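Beta-ketoacyl-[acyl-carrier-protein] synthase FabY (Pseudomonas aeruginosa, PDB 4CW4) catalyses the first condensation of fatty acid synthesis, joining acetyl-CoA to malonyl-ACP to make the acetoacetyl-ACP primer. Local coordinates at residues V436-S441 with V448-I453; E452-V457 with D464-T469; V457-G462 with Q514-I519; F534-G539 with N544-V549. One frame throughout, in Å; residues are numbered along the deposited sequence. Where two conformers were deposited one is given.

Contact 1: residues V436-S441 with V448-I453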
loop_
_atom_site.group_PDB
_atom_site.type_symbol
_atom_site.label_atom_id
_atom_site.label_comp_id
_atom_site.label_asym_id
_atom_site.label_seq_id
_atom_site.Cartn_x
_atom_site.Cartn_y
_atom_site.Cartn_z
ATOM N N VAL A 436 -2.075 27.338 -7.328
ATOM C CA VAL A 436 -2.272 25.911 -7.510
ATOM C C VAL A 436 -0.957 25.258 -7.904
ATOM O O VAL A 436 -0.280 25.676 -8.845
ATOM C CB VAL A 436 -3.306 25.621 -8.623
ATOM C CG1 VAL A 436 -3.473 24.102 -8.837
ATOM C CG2 VAL A 436 -4.647 26.278 -8.324
ATOM N N HIS A 437 -0.583 24.238 -7.151
ATOM C CA HIS A 437 0.441 23.294 -7.573
ATOM C C HIS A 437 -0.270 22.235 -8.390
ATOM O O HIS A 437 -0.849 21.279 -7.853
ATOM C CB HIS A 437 1.186 22.702 -6.372
ATOM C CG HIS A 437 2.576 23.231 -6.250
ATOM N ND1 HIS A 437 3.610 22.728 -7.001
ATOM C CD2 HIS A 437 3.088 24.268 -5.535
ATOM C CE1 HIS A 437 4.706 23.423 -6.752
ATOM N NE2 HIS A 437 4.416 24.360 -5.860
ATOM N N ALA A 438 -0.242 22.432 -9.704
ATOM C CA ALA A 438 -0.941 21.556 -10.610
ATOM C C ALA A 438 -0.282 20.204 -10.641
ATOM O O ALA A 438 0.925 20.080 -10.492
ATOM C CB ALA A 438 -0.950 22.128 -12.003
ATOM N N HIS A 439 -1.103 19.200 -10.872
ATOM C CA HIS A 439 -0.615 17.854 -11.088
ATOM C C HIS A 439 0.399 17.897 -12.229
ATOM O O HIS A 439 1.503 17.392 -12.095
ATOM C CB HIS A 439 -1.767 16.919 -11.413
ATOM C CG HIS A 439 -1.333 15.515 -11.658
ATOM N ND1 HIS A 439 -0.705 14.757 -10.691
ATOM C CD2 HIS A 439 -1.422 14.730 -12.760
ATOM C CE1 HIS A 439 -0.444 13.557 -11.183
ATOM N NE2 HIS A 439 -0.849 13.523 -12.441
ATOM N N GLY A 440 0.013 18.516 -13.341
ATOM C CA GLY A 440 0.951 18.904 -14.392
ATOM C C GLY A 440 1.920 17.808 -14.777
ATOM O O GLY A 440 3.127 17.988 -14.669
ATOM N N SER A 441 1.392 16.690 -15.250
ATOM C CA SER A 441 2.201 15.495 -15.466
ATOM C C SER A 441 2.883 15.460 -16.827
ATOM O O SER A 441 3.685 14.569 -17.067
ATOM C CB SER A 441 1.322 14.253 -15.307
ATOM O OG SER A 441 0.159 14.390 -16.092
ATOM N N VAL A 448 -5.248 19.210 -20.906
ATOM C CA VAL A 448 -6.630 19.595 -21.194
ATOM C C VAL A 448 -7.544 19.337 -19.981
ATOM O O VAL A 448 -8.223 20.254 -19.496
ATOM C CB VAL A 448 -7.173 18.858 -22.447
ATOM C CG1 VAL A 448 -8.679 19.098 -22.623
ATOM C CG2 VAL A 448 -6.417 19.308 -23.677
ATOM N N THR A 449 -7.563 18.095 -19.495
ATOM C CA THR A 449 -8.503 17.760 -18.429
ATOM C C THR A 449 -8.243 18.511 -17.121
ATOM O O THR A 449 -9.185 18.939 -16.463
ATOM C CB THR A 449 -8.566 16.248 -18.140
ATOM O OG1 THR A 449 -7.274 15.746 -17.763
ATOM C CG2 THR A 449 -9.048 15.532 -19.334
ATOM N N GLU A 450 -6.978 18.688 -16.747
ATOM C CA GLU A 450 -6.673 19.401 -15.516
ATOM C C GLU A 450 -6.947 20.883 -15.649
ATOM O O GLU A 450 -7.496 21.490 -14.739
ATOM C CB GLU A 450 -5.241 19.169 -15.030
ATOM C CG GLU A 450 -5.053 19.739 -13.626
ATOM C CD GLU A 450 -3.677 19.564 -13.000
ATOM O OE1 GLU A 450 -2.684 19.314 -13.716
ATOM O OE2 GLU A 450 -3.569 19.755 -11.769
ATOM N N SER A 451 -6.562 21.487 -16.759
ATOM C CA SER A 451 -6.844 22.907 -16.912
ATOM C C SER A 451 -8.348 23.177 -16.935
ATOM O O SER A 451 -8.804 24.175 -16.391
ATOM C CB SER A 451 -6.147 23.487 -18.146
ATOM O OG SER A 451 -6.678 22.998 -19.369
ATOM N N GLU A 452 -9.120 22.281 -17.534
ATOM C CA GLU A 452 -10.568 22.453 -17.541
ATOM C C GLU A 452 -11.134 22.403 -16.120
ATOM O O GLU A 452 -11.988 23.206 -15.772
ATOM C CB GLU A 452 -11.246 21.409 -18.421
ATOM C CG GLU A 452 -12.738 21.562 -18.427
ATOM C CD GLU A 452 -13.394 20.838 -19.577
ATOM O OE1 GLU A 452 -12.748 19.967 -20.187
ATOM O OE2 GLU A 452 -14.566 21.155 -19.866
ATOM N N ILE A 453 -10.666 21.467 -15.297
ATOM C CA ILE A 453 -11.097 21.436 -13.898
ATOM C C ILE A 453 -10.730 22.727 -13.167
ATOM O O ILE A 453 -11.565 23.335 -12.504
ATOM C CB ILE A 453 -10.452 20.261 -13.169
ATOM C CG1 ILE A 453 -11.022 18.950 -13.702
ATOM C CG2 ILE A 453 -10.671 20.353 -11.662
ATOM C CD1 ILE A 453 -10.199 17.728 -13.346
#
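Glu450 OE2 is held by two N-H groups, the backbone N of His439, 2.7 Å from it, and ND2 of Asn536 on strand 532-539. The other carboxylate oxygen, OE1, receives the backbone N of Gly440 at 2.8 Å in a nearly straight bond (173° at the hydrogen) and is also bonded by ND2 of Asn446, one turn earlier on its own helix. Each oxygen receives its backbone N-H on its syn lone pair, so the carboxylate faces two consecutive peptide N-H groups and its rotation is fixed from both ends. The bond from His439 is the more bent, at 151°. A methyl and a methylene flank the acid: Ala438 CB, 3.5 Å from Glu450 OE2, and His439 CB, 3.4 Å from the same oxygen, lie on opposite sides of the carboxylate plane. An extended chain, with CG trans to the helix nitrogen (chi1 -170°), carries the acid group across from helix 444-461 to the turn that follows strand 434-437. These two elements begin a beta-alpha-beta unit of the thiolase-like ketosynthase fold, and the turn holds His439, a predicted active-site residue whose side chain approaches those of His477 and Cys286. The His439 ring leads away from the carboxylate, ND1 lying 5.8 Å from Glu450 OE1, while its backbone oxygen accepts a bond from Lys472. Glu450 therefore acts on the peptide beneath the histidine and not on the imidazole: a buried second-shell acid, with its four N-H donors, probably helps fix the backbone from which the predicted active-site side chain projects.

Contact 2: residues E452-V457 with D464-T469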
loop_
_atom_site.group_PDB
_atom_site.type_symbol
_atom_site.label_atom_id
_atom_site.label_comp_id
_atom_site.label_asym_id
_atom_site.label_seq_id
_atom_site.Cartn_x
_atom_site.Cartn_y
_atom_site.Cartn_z
ATOM N N GLU A 452 -9.120 22.281 -17.534
ATOM C CA GLU A 452 -10.568 22.453 -17.541
ATOM C C GLU A 452 -11.134 22.403 -16.120
ATOM O O GLU A 452 -11.988 23.206 -15.772
ATOM C CB GLU A 452 -11.246 21.409 -18.421
ATOM C CG GLU A 452 -12.738 21.562 -18.427
ATOM C CD GLU A 452 -13.394 20.838 -19.577
ATOM O OE1 GLU A 452 -12.748 19.967 -20.187
ATOM O OE2 GLU A 452 -14.566 21.155 -19.866
ATOM N N ILE A 453 -10.666 21.467 -15.297
ATOM C CA ILE A 453 -11.097 21.436 -13.898
ATOM C C ILE A 453 -10.730 22.727 -13.167
ATOM O O ILE A 453 -11.565 23.335 -12.504
ATOM C CB ILE A 453 -10.452 20.261 -13.169
ATOM C CG1 ILE A 453 -11.022 18.950 -13.702
ATOM C CG2 ILE A 453 -10.671 20.353 -11.662
ATOM C CD1 ILE A 453 -10.199 17.728 -13.346
ATOM N N LEU A 454 -9.475 23.152 -13.265
ATOM C CA LEU A 454 -9.072 24.361 -12.543
ATOM C C LEU A 454 -9.822 25.600 -13.029
ATOM O O LEU A 454 -10.247 26.430 -12.239
ATOM C CB LEU A 454 -7.563 24.585 -12.651
ATOM C CG LEU A 454 -6.681 23.463 -12.117
ATOM C CD1 LEU A 454 -5.221 23.755 -12.399
ATOM C CD2 LEU A 454 -6.912 23.246 -10.632
ATOM N N ASP A 455 -9.982 25.708 -14.338
ATOM C CA ASP A 455 -10.702 26.833 -14.915
ATOM C C ASP A 455 -12.147 26.871 -14.432
ATOM O O ASP A 455 -12.678 27.937 -14.098
ATOM C CB ASP A 455 -10.657 26.726 -16.434
ATOM C CG ASP A 455 -11.015 28.018 -17.123
ATOM O OD1 ASP A 455 -10.448 29.085 -16.772
ATOM O OD2 ASP A 455 -11.855 27.949 -18.036
ATOM N N ARG A 456 -12.794 25.719 -14.369
ATOM C CA ARG A 456 -14.198 25.688 -13.980
ATOM C C ARG A 456 -14.411 25.905 -12.471
ATOM O O ARG A 456 -15.402 26.521 -12.058
ATOM C CB ARG A 456 -14.839 24.392 -14.451
ATOM C CG ARG A 456 -14.906 24.286 -15.969
ATOM C CD ARG A 456 -15.678 23.055 -16.388
ATOM N NE ARG A 456 -17.050 23.126 -15.896
ATOM C CZ ARG A 456 -17.870 22.090 -15.784
ATOM N NH1 ARG A 456 -17.468 20.877 -16.122
ATOM N NH2 ARG A 456 -19.094 22.276 -15.310
ATOM N N VAL A 457 -13.482 25.441 -11.646
ATOM C CA VAL A 457 -13.536 25.746 -10.224
ATOM C C VAL A 457 -13.243 27.234 -10.005
ATOM O O VAL A 457 -13.915 27.893 -9.213
ATOM C CB VAL A 457 -12.581 24.860 -9.410
ATOM C CG1 VAL A 457 -12.495 25.326 -7.983
ATOM C CG2 VAL A 457 -13.051 23.420 -9.468
ATOM N N ASP A 464 -9.846 34.879 -10.873
ATOM C CA ASP A 464 -9.284 35.143 -12.191
ATOM C C ASP A 464 -7.767 35.176 -12.052
ATOM O O ASP A 464 -7.257 35.408 -10.965
ATOM C CB ASP A 464 -9.822 36.459 -12.754
ATOM C CG ASP A 464 -9.577 36.596 -14.250
ATOM O OD1 ASP A 464 -9.330 35.567 -14.932
ATOM O OD2 ASP A 464 -9.633 37.737 -14.745
ATOM N N GLY A 465 -7.052 34.912 -13.140
ATOM C CA GLY A 465 -5.597 34.917 -13.122
ATOM C C GLY A 465 -5.003 34.005 -12.056
ATOM O O GLY A 465 -4.019 34.351 -11.398
ATOM N N TRP A 466 -5.610 32.839 -11.871
ATOM C CA TRP A 466 -5.223 31.929 -10.785
ATOM C C TRP A 466 -3.837 31.395 -11.085
ATOM O O TRP A 466 -3.655 30.689 -12.074
ATOM C CB TRP A 466 -6.186 30.761 -10.695
ATOM C CG TRP A 466 -6.363 30.110 -9.342
ATOM C CD1 TRP A 466 -5.885 30.528 -8.144
ATOM C CD2 TRP A 466 -7.113 28.923 -9.090
ATOM N NE1 TRP A 466 -6.289 29.665 -7.146
ATOM C CE2 TRP A 466 -7.053 28.673 -7.706
ATOM C CE3 TRP A 466 -7.832 28.052 -9.908
ATOM C CZ2 TRP A 466 -7.696 27.580 -7.113
ATOM C CZ3 TRP A 466 -8.466 26.967 -9.327
ATOM C CH2 TRP A 466 -8.402 26.747 -7.935
ATOM N N PRO A 467 -2.853 31.724 -10.246
ATOM C CA PRO A 467 -1.499 31.301 -10.608
ATOM C C PRO A 467 -1.314 29.798 -10.471
ATOM O O PRO A 467 -1.711 29.182 -9.462
ATOM C CB PRO A 467 -0.603 32.068 -9.625
ATOM C CG PRO A 467 -1.469 33.196 -9.131
ATOM C CD PRO A 467 -2.852 32.646 -9.097
ATOM N N VAL A 468 -0.692 29.229 -11.502
ATOM C CA VAL A 468 -0.441 27.796 -11.599
ATOM C C VAL A 468 1.052 27.523 -11.786
ATOM O O VAL A 468 1.721 28.163 -12.599
ATOM C CB VAL A 468 -1.227 27.180 -12.794
ATOM C CG1 VAL A 468 -0.886 25.707 -12.997
ATOM C CG2 VAL A 468 -2.722 27.361 -12.620
ATOM N N THR A 469 1.566 26.553 -11.039
ATOM C CA THR A 469 2.938 26.096 -11.177
ATOM C C THR A 469 2.930 24.564 -11.269
ATOM O O THR A 469 1.945 23.929 -10.904
ATOM C CB THR A 469 3.805 26.624 -10.015
ATOM O OG1 THR A 469 5.195 26.323 -10.243
ATOM C CG2 THR A 469 3.359 26.069 -8.669
#
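The Trp466 indole presses its six-membered ring against helix 444-461, with the edge near CZ3 meeting the backbone oxygen of Leu454 at 3.5 Å. This oxygen lies close to the ring plane and is only slightly farther, 3.7 Å, from Trp466 CE3, so it sits against two aromatic C-H groups at once. Leu454 CB adds an apolar contact to CZ3 at 4.2 Å. The indole is turned to the helix by a chi1 of -152°, which swings CG away from the strand nitrogen, and its NE1 is bonded to Ser434 OG on the neighbouring strand 434-437. Helix and strand run almost antiparallel, at 158°, with their axes 10.7 Å apart, as expected where the helix of a beta-alpha-beta unit returns the chain to its second, parallel strand. The packing is looser toward both ends of this patch. Val457 CG1 approaches Trp466 CH2 obliquely at 4.3 Å, and Leu454 CD1 stands 4.4 Å from Val468 CG2, with Leu517 and Val436 touching the same leucine. On the other side of the helix, partly exposed Arg456 turns from the strand to hydrogen-bond the backbone oxygen of Ile610 in the second subunit, while Asp464, before the strand, lies exposed.

Contact 3: residues V457-G462 with Q514-I519; sequences VASAFG and QQRLSI
The last turns of helix 444-461 pass a type I beta turn from Gln514 to Leu517, the CA atoms of Ala458 and Arg516 coming within 6.3 Å. The helix closes just beyond in a Schellman motif at Gly462, and the turn leads directly into strand 517-519. At the inner end of the contact, Ala458 CB meets Arg516 CB at 3.7 Å, a small apolar join that brings the arginine alongside the helix. Bends at chi2 and chi3 (144° and -72°) then fold the rest of the chain over Ser459, whose CB lies 3.6 Å from Arg516 CD. Farther out, the same CB sits over one face of the guanidinium, 3.9 Å from Arg516 CZ. The opposite face is covered by the amide carbon of Gln515, offset toward the rim, so the flat cation is sandwiched between a helix residue and its own neighbour. Ser459 OG is 3.6 Å from Arg516 NH1, too far to count as a hydrogen bond. The polar grip comes instead from Asp455, one turn back on the helix, whose OD2 forms a salt bridge with Arg516 NH2. Asp464 touches the arginine as well. With carbon above and below and the Asp455 carboxylate along the NE and NH2 side, the positive charge is probably well balanced at this partly exposed site, and the contact ties turn to helix through van der Waals packing backed by the salt bridge to Asp455.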
loop_
_atom_site.group_PDB
_atom_site.type_symbol
_atom_site.label_atom_id
_atom_site.label_comp_id
_atom_site.label_asym_id
_atom_site.label_seq_id
_atom_site.Cartn_x
_atom_site.Cartn_y
_atom_site.Cartn_z
ATOM N N VAL A 457 -13.482 25.441 -11.646
ATOM C CA VAL A 457 -13.536 25.746 -10.224
ATOM C C VAL A 457 -13.243 27.234 -10.005
ATOM O O VAL A 457 -13.915 27.893 -9.213
ATOM C CB VAL A 457 -12.581 24.860 -9.410
ATOM C CG1 VAL A 457 -12.495 25.326 -7.983
ATOM C CG2 VAL A 457 -13.051 23.420 -9.468
ATOM N N ALA A 458 -12.255 27.773 -10.714
ATOM C CA ALA A 458 -11.993 29.209 -10.651
ATOM C C ALA A 458 -13.245 30.013 -10.961
ATOM O O ALA A 458 -13.550 30.991 -10.280
ATOM C CB ALA A 458 -10.879 29.583 -11.610
ATOM N N SER A 459 -13.972 29.608 -11.994
ATOM C CA SER A 459 -15.142 30.359 -12.392
ATOM C C SER A 459 -16.189 30.300 -11.283
ATOM O O SER A 459 -16.781 31.318 -10.918
ATOM C CB SER A 459 -15.690 29.812 -13.706
ATOM O OG SER A 459 -16.824 30.543 -14.095
ATOM N N ALA A 460 -16.394 29.111 -10.729
ATOM C CA ALA A 460 -17.362 28.936 -9.656
ATOM C C ALA A 460 -17.062 29.835 -8.458
ATOM O O ALA A 460 -17.981 30.360 -7.838
ATOM C CB ALA A 460 -17.433 27.478 -9.221
ATOM N N PHE A 461 -15.784 30.032 -8.137
ATOM C CA PHE A 461 -15.413 30.800 -6.947
ATOM C C PHE A 461 -15.000 32.239 -7.287
ATOM O O PHE A 461 -14.538 32.980 -6.422
ATOM C CB PHE A 461 -14.322 30.060 -6.161
ATOM C CG PHE A 461 -14.835 28.841 -5.454
ATOM C CD1 PHE A 461 -15.363 28.937 -4.177
ATOM C CD2 PHE A 461 -14.824 27.601 -6.076
ATOM C CE1 PHE A 461 -15.854 27.813 -3.529
ATOM C CE2 PHE A 461 -15.332 26.476 -5.430
ATOM C CZ PHE A 461 -15.843 26.593 -4.158
ATOM N N GLY A 462 -15.168 32.635 -8.541
ATOM C CA GLY A 462 -14.897 34.009 -8.938
ATOM C C GLY A 462 -13.429 34.369 -8.890
ATOM O O GLY A 462 -13.086 35.509 -8.599
ATOM N N GLN A 514 -7.482 28.296 -20.387
ATOM C CA GLN A 514 -6.714 29.310 -19.681
ATOM C C GLN A 514 -7.479 30.530 -19.214
ATOM O O GLN A 514 -6.865 31.410 -18.631
ATOM C CB GLN A 514 -5.645 29.889 -20.636
ATOM C CG GLN A 514 -4.603 28.955 -21.040
ATOM C CD GLN A 514 -3.428 29.644 -21.661
ATOM O OE1 GLN A 514 -3.292 29.695 -22.890
ATOM N NE2 GLN A 514 -2.536 30.134 -20.819
ATOM N N GLN A 515 -8.777 30.629 -19.493
ATOM C CA GLN A 515 -9.444 31.920 -19.314
ATOM C C GLN A 515 -9.205 32.505 -17.922
ATOM O O GLN A 515 -8.939 33.692 -17.802
ATOM C CB GLN A 515 -10.953 31.875 -19.628
ATOM C CG GLN A 515 -11.588 33.288 -19.568
ATOM C CD GLN A 515 -13.088 33.337 -19.839
ATOM O OE1 GLN A 515 -13.722 32.350 -20.233
ATOM N NE2 GLN A 515 -13.665 34.508 -19.624
ATOM N N ARG A 516 -9.290 31.669 -16.886
ATOM C CA ARG A 516 -9.136 32.121 -15.501
ATOM C C ARG A 516 -7.831 31.692 -14.828
ATOM O O ARG A 516 -7.698 31.839 -13.620
ATOM C CB ARG A 516 -10.337 31.645 -14.674
ATOM C CG ARG A 516 -11.587 32.473 -14.968
ATOM C CD ARG A 516 -12.862 31.671 -14.942
ATOM N NE ARG A 516 -12.960 30.783 -16.104
ATOM C CZ ARG A 516 -13.946 30.780 -17.004
ATOM N NH1 ARG A 516 -14.953 31.642 -16.933
ATOM N NH2 ARG A 516 -13.916 29.897 -17.992
ATOM N N LEU A 517 -6.867 31.210 -15.610
ATOM C CA LEU A 517 -5.602 30.710 -15.077
ATOM C C LEU A 517 -4.437 31.544 -15.574
ATOM O O LEU A 517 -4.457 32.060 -16.703
ATOM C CB LEU A 517 -5.355 29.249 -15.491
ATOM C CG LEU A 517 -6.465 28.228 -15.235
ATOM C CD1 LEU A 517 -6.063 26.838 -15.689
ATOM C CD2 LEU A 517 -6.878 28.198 -13.777
ATOM N N SER A 518 -3.415 31.649 -14.732
ATOM C CA SER A 518 -2.169 32.298 -15.110
ATOM C C SER A 518 -1.036 31.280 -15.058
ATOM O O SER A 518 -0.518 30.946 -13.978
ATOM C CB SER A 518 -1.853 33.478 -14.196
ATOM O OG SER A 518 -0.568 34.017 -14.474
ATOM N N ILE A 519 -0.694 30.766 -16.234
ATOM C CA ILE A 519 0.322 29.730 -16.395
ATOM C C ILE A 519 1.504 30.340 -17.141
ATOM O O ILE A 519 1.383 30.715 -18.316
ATOM C CB ILE A 519 -0.200 28.532 -17.222
ATOM C CG1 ILE A 519 -1.479 27.943 -16.609
ATOM C CG2 ILE A 519 0.861 27.451 -17.277
ATOM C CD1 ILE A 519 -2.230 27.019 -17.518
#

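Contact 4: residues F534-G539 with N544-V549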
loop_
_atom_site.group_PDB
_atom_site.type_symbol
_atom_site.label_atom_id
_atom_site.label_comp_id
_atom_site.label_asym_id
_atom_site.label_seq_id
_atom_site.Cartn_x
_atom_site.Cartn_y
_atom_site.Cartn_z
ATOM N N PHE A 534 -3.131 25.229 -3.162
ATOM C CA PHE A 534 -3.880 24.014 -3.432
ATOM C C PHE A 534 -2.964 23.042 -4.170
ATOM O O PHE A 534 -2.515 23.317 -5.296
ATOM C CB PHE A 534 -5.095 24.351 -4.274
ATOM C CG PHE A 534 -6.010 25.338 -3.604
ATOM C CD1 PHE A 534 -6.818 24.937 -2.569
ATOM C CD2 PHE A 534 -6.031 26.662 -3.988
ATOM C CE1 PHE A 534 -7.647 25.821 -1.939
ATOM C CE2 PHE A 534 -6.852 27.557 -3.352
ATOM C CZ PHE A 534 -7.664 27.139 -2.325
ATOM N N ILE A 535 -2.674 21.919 -3.517
ATOM C CA ILE A 535 -1.864 20.854 -4.104
ATOM C C ILE A 535 -2.807 19.883 -4.817
ATOM O O ILE A 535 -3.708 19.326 -4.177
ATOM C CB ILE A 535 -1.100 20.069 -3.019
ATOM C CG1 ILE A 535 -0.304 20.986 -2.078
ATOM C CG2 ILE A 535 -0.187 19.041 -3.666
ATOM C CD1 ILE A 535 0.730 21.825 -2.709
ATOM N N ASN A 536 -2.623 19.694 -6.121
ATOM C CA ASN A 536 -3.505 18.840 -6.889
ATOM C C ASN A 536 -2.801 17.603 -7.433
ATOM O O ASN A 536 -1.675 17.683 -7.942
ATOM C CB ASN A 536 -4.144 19.609 -8.044
ATOM C CG ASN A 536 -5.395 18.911 -8.555
ATOM O OD1 ASN A 536 -6.192 18.389 -7.760
ATOM N ND2 ASN A 536 -5.542 18.829 -9.872
ATOM N N SER A 537 -3.454 16.458 -7.312
ATOM C CA SER A 537 -2.820 15.195 -7.688
ATOM C C SER A 537 -3.823 14.141 -8.119
ATOM O O SER A 537 -5.001 14.130 -7.737
ATOM C CB SER A 537 -1.982 14.656 -6.532
ATOM O OG SER A 537 -1.126 13.601 -6.918
ATOM N N LYS A 538 -3.338 13.200 -8.921
ATOM C CA LYS A 538 -4.207 12.162 -9.430
ATOM C C LYS A 538 -3.325 11.057 -9.888
ATOM O O LYS A 538 -2.094 11.190 -10.013
ATOM C CB LYS A 538 -5.030 12.640 -10.631
ATOM C CG LYS A 538 -5.224 14.144 -10.738
ATOM C CD LYS A 538 -5.394 14.591 -12.152
ATOM C CE LYS A 538 -6.667 14.119 -12.758
ATOM N NZ LYS A 538 -7.315 15.211 -13.536
ATOM N N GLY A 539 -3.968 9.949 -10.162
ATOM C CA GLY A 539 -3.252 8.819 -10.651
ATOM C C GLY A 539 -4.267 7.909 -11.240
ATOM O O GLY A 539 -5.479 8.114 -11.145
ATOM N N ASN A 544 -7.801 10.552 -6.994
ATOM C CA ASN A 544 -7.674 12.007 -7.089
ATOM C C ASN A 544 -7.585 12.578 -5.694
ATOM O O ASN A 544 -8.270 12.111 -4.787
ATOM C CB ASN A 544 -8.894 12.642 -7.773
ATOM C CG ASN A 544 -9.216 12.011 -9.114
ATOM O OD1 ASN A 544 -8.641 12.369 -10.146
ATOM N ND2 ASN A 544 -10.144 11.065 -9.110
ATOM N N ALA A 545 -6.776 13.617 -5.522
ATOM C CA ALA A 545 -6.695 14.290 -4.232
ATOM C C ALA A 545 -6.301 15.728 -4.405
ATOM O O ALA A 545 -5.559 16.060 -5.330
ATOM C CB ALA A 545 -5.710 13.584 -3.293
ATOM N N SER A 546 -6.807 16.574 -3.502
ATOM C CA SER A 546 -6.371 17.959 -3.427
ATOM C C SER A 546 -6.162 18.344 -1.974
ATOM O O SER A 546 -6.982 18.016 -1.111
ATOM C CB SER A 546 -7.391 18.905 -4.066
ATOM O OG SER A 546 -7.682 18.523 -5.391
ATOM N N GLY A 547 -5.038 19.000 -1.700
ATOM C CA GLY A 547 -4.708 19.444 -0.358
ATOM C C GLY A 547 -4.669 20.951 -0.211
ATOM O O GLY A 547 -4.354 21.666 -1.174
ATOM N N VAL A 548 -4.939 21.424 1.002
ATOM C CA VAL A 548 -4.917 22.849 1.324
ATOM C C VAL A 548 -3.773 23.138 2.289
ATOM O O VAL A 548 -3.702 22.567 3.381
ATOM C CB VAL A 548 -6.255 23.291 1.964
ATOM C CG1 VAL A 548 -6.238 24.788 2.248
ATOM C CG2 VAL A 548 -7.415 22.943 1.057
ATOM N N VAL A 549 -2.886 24.039 1.882
ATOM C CA VAL A 549 -1.745 24.436 2.695
ATOM C C VAL A 549 -1.808 25.941 2.925
ATOM O O VAL A 549 -1.976 26.711 1.983
ATOM C CB VAL A 549 -0.396 24.098 1.993
ATOM C CG1 VAL A 549 0.768 24.255 2.970
ATOM C CG2 VAL A 549 -0.422 22.712 1.373
#
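Phe534 lies beside Val548 on one face of a beta hairpin, both side chains pointing the same way. Its CB is 4.2 Å from Gly547 O of the partner strand. With CG anti to the carbonyl carbon (chi1 -59°), the ring is laid beside Val548: CD1 and CE1 are each 4.2 Å from Val548 CG2, which meets the ring obliquely, while CD2 on the other ring edge packs on Trp466 of strand 466-469. The next residue on this face, Asn536, is polar. Its OD1 accepts a hydrogen bond from Ser546 OG at 2.8 Å, the hydroxyl standing 21° from the amide plane, and a second from ND2 of Asn410 on helix 409-425; Thr413 of that helix bonds Ser546 OG in turn. The opposite face is apolar where Ile535 CG1 reaches Val549 CG2 at 3.9 Å, with helices 288-301 and 482-496 packed over it. Between the faces, the hydrogen-bonded pairs Ile535-Gly547 and Ser537-Ala545 each supply two backbone bonds; Gly547 N to Ile535 O is 2.8 Å, in the carbonyl plane. At Gly547 no side chain stands opposite Ile535. The strands, at 166° to each other, form an antiparallel hairpin whose first strand also pairs in parallel with strand 434-437 in the ketosynthase core, and Ser537, toward the turn of the hairpin, approaches His439 and Cys286. With OD1 occupied by Ser546 and Asn410, the Asn536 amide is held in a set orientation, its ND2 directed to Glu450; the hairpin's buried polar pair thus probably helps position the acid behind the active-site turn.

In the fold
Helix 444-461 runs through the first three contacts, and its surroundings change along its length. Contact 1, near its beginning, is buried and polar, next to the active site; contact 2 is buried and almost wholly apolar; contact 3, at its end, is partly exposed and relies on an arginine, far from the annotated sites. Contacts 1 to 3 each have residues near the second subunit, contact 4 none. Strands 466-469, 434-437 and 532-539 are neighbours in that order, linking contact 2 through contact 1 to the buried hairpin of contact 4, where backbone bonding dominates. Contacts 3 and 4 do not touch, their centres about 17 Å apart, and neither meets the other's strand directly.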